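PDB 5UU6: NADPH-flavin oxidoreductase from Vibrio parahaemolyticus serotype O3:K6, which probably uses NADPH to reduce flavins or nitroaromatic compounds by way of a bound FMN. Local coordinates for residues N138-D143 / L232-G237. Sequence-based numbering, arbitrary orientation.
Sequences NAQQVD and LPYLNG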
# COMPACT_ATOMS: atom_id res chain seq x y z
N ASN A 138 -0.85 20.23 1.65
CA ASN A 138 -1.71 21.15 0.94
C ASN A 138 -2.65 20.39 0.00
O ASN A 138 -2.82 20.73 -1.17
CB ASN A 138 -0.83 22.14 0.18
CG ASN A 138 -0.04 23.04 1.13
OD1 ASN A 138 -0.60 23.93 1.72
ND2 ASN A 138 1.25 22.77 1.30
N ALA A 139 -3.28 19.34 0.54
CA ALA A 139 -4.03 18.40 -0.29
C ALA A 139 -5.05 19.12 -1.17
O ALA A 139 -5.09 18.93 -2.39
CB ALA A 139 -4.70 17.35 0.60
N GLN A 140 -5.84 20.02 -0.58
CA GLN A 140 -6.88 20.69 -1.36
C GLN A 140 -6.30 21.47 -2.55
O GLN A 140 -6.85 21.43 -3.66
CB GLN A 140 -7.68 21.64 -0.47
CG GLN A 140 -8.79 22.34 -1.22
CD GLN A 140 -9.81 21.34 -1.79
OE1 GLN A 140 -10.06 20.29 -1.21
NE2 GLN A 140 -10.40 21.69 -2.92
N GLN A 141 -5.20 22.22 -2.34
CA GLN A 141 -4.61 22.99 -3.43
C GLN A 141 -4.00 22.08 -4.50
O GLN A 141 -4.04 22.42 -5.69
CB GLN A 141 -3.55 23.96 -2.89
CG GLN A 141 -4.12 25.18 -2.15
CD GLN A 141 -3.03 26.08 -1.56
OE1 GLN A 141 -2.71 27.14 -2.11
NE2 GLN A 141 -2.45 25.65 -0.44
N VAL A 142 -3.43 20.94 -4.09
CA VAL A 142 -2.90 19.97 -5.04
C VAL A 142 -4.03 19.38 -5.88
O VAL A 142 -3.94 19.25 -7.11
CB VAL A 142 -2.12 18.87 -4.28
CG1 VAL A 142 -1.71 17.71 -5.23
CG2 VAL A 142 -0.88 19.51 -3.65
N ASP A 143 -5.10 18.98 -5.19
CA ASP A 143 -6.33 18.50 -5.81
C ASP A 143 -6.84 19.47 -6.87
O ASP A 143 -7.15 19.07 -8.00
CB ASP A 143 -7.35 18.28 -4.67
CG ASP A 143 -8.58 17.50 -5.11
OD1 ASP A 143 -9.39 18.09 -5.83
OD2 ASP A 143 -8.73 16.30 -4.72
N LEU A 232 -9.19 14.74 7.05
CA LEU A 232 -10.58 14.28 7.01
C LEU A 232 -11.50 15.27 6.29
O LEU A 232 -12.24 14.83 5.38
CB LEU A 232 -11.11 13.96 8.42
CG LEU A 232 -12.52 13.37 8.47
CD1 LEU A 232 -12.59 12.04 7.66
CD2 LEU A 232 -12.96 13.14 9.97
N PRO A 233 -11.51 16.58 6.61
CA PRO A 233 -12.28 17.52 5.76
C PRO A 233 -11.90 17.46 4.29
O PRO A 233 -12.78 17.60 3.43
CB PRO A 233 -11.94 18.90 6.35
CG PRO A 233 -11.56 18.62 7.80
CD PRO A 233 -10.84 17.27 7.73
N TYR A 234 -10.60 17.32 3.96
CA TYR A 234 -10.20 17.18 2.56
C TYR A 234 -10.96 16.01 1.91
O TYR A 234 -11.68 16.19 0.91
CB TYR A 234 -8.68 16.96 2.45
CG TYR A 234 -8.28 16.56 1.04
CD1 TYR A 234 -8.58 17.38 -0.06
CD2 TYR A 234 -7.72 15.32 0.79
CE1 TYR A 234 -8.24 16.98 -1.38
CE2 TYR A 234 -7.38 14.91 -0.54
CZ TYR A 234 -7.67 15.72 -1.59
OH TYR A 234 -7.35 15.27 -2.86
N LEU A 235 -10.83 14.82 2.49
CA LEU A 235 -11.49 13.62 1.97
C LEU A 235 -13.00 13.80 1.91
O LEU A 235 -13.64 13.49 0.89
CB LEU A 235 -11.11 12.41 2.83
CG LEU A 235 -9.64 11.94 2.86
CD1 LEU A 235 -9.44 10.81 3.89
CD2 LEU A 235 -9.12 11.45 1.50
N ASN A 236 -13.60 14.31 2.99
CA ASN A 236 -15.04 14.49 2.99
C ASN A 236 -15.48 15.45 1.90
O ASN A 236 -16.47 15.19 1.22
CB ASN A 236 -15.52 14.97 4.37
CG ASN A 236 -15.36 13.89 5.43
OD1 ASN A 236 -15.13 12.70 5.09
ND2 ASN A 236 -15.47 14.28 6.69
N GLY A 237 -14.71 16.52 1.66
CA GLY A 237 -15.04 17.43 0.57
C GLY A 237 -15.01 16.80 -0.82
O GLY A 237 -15.64 17.32 -1.74
O HOH W 1 -11.89 18.45 -0.44
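The phenol ring of Y234 meets A139 on one face, while the Q140 amide oxygen and the D143 carboxylate lie at its edge. A139 CB sits almost squarely over the centre of the ring, 3.6 Å from the centroid of the Y234 ring, a CH-pi contact; a lone methyl group suits the spot because it lets the flat ring lie close against the helix. Q140 OE1 approaches the rim at Y234 CD1 (3.5 Å), with its amide plane turned 65° from the ring. The Y234 side chain leaves its helix with chi1 at 170°, CG pointing away from the backbone N, which carries the ring across to 139-143, and its hydroxyl arrives one helical turn beyond A139, beside D143. There Y234 OH donates a short hydrogen bond of 2.5 Å to D143 OD2, on the anti lone pair, and the carboxylate stands 76° from the ring plane; a salt bridge from K238 to the same OD2 probably favours the charged carboxylate in this buried setting.

In the FMN-dependent nitroreductase fold the contact joins helix 139-145, which follows strand 128-132, to the C-terminal helix 231-237; the short segments run at a moderate angle with their axes 10.5 Å apart. Y234 also ties both to strand 152-161, its ring resting on A153 and its hydroxyl accepting from the backbone N of I154, so a tyrosine serves here as both donor and acceptor. The flavin is about 13 Å from the A139 side chain, so this is structural packing at a distance from the cofactor.

Toward the exposed side the long, bent chain of Q140 suits the margin: a hydrogen bond from NE2 to E144 OE1 holds the amide, while one water donates both to Q140 OE1 (2.7 Å) and to Y234 O (2.6 Å).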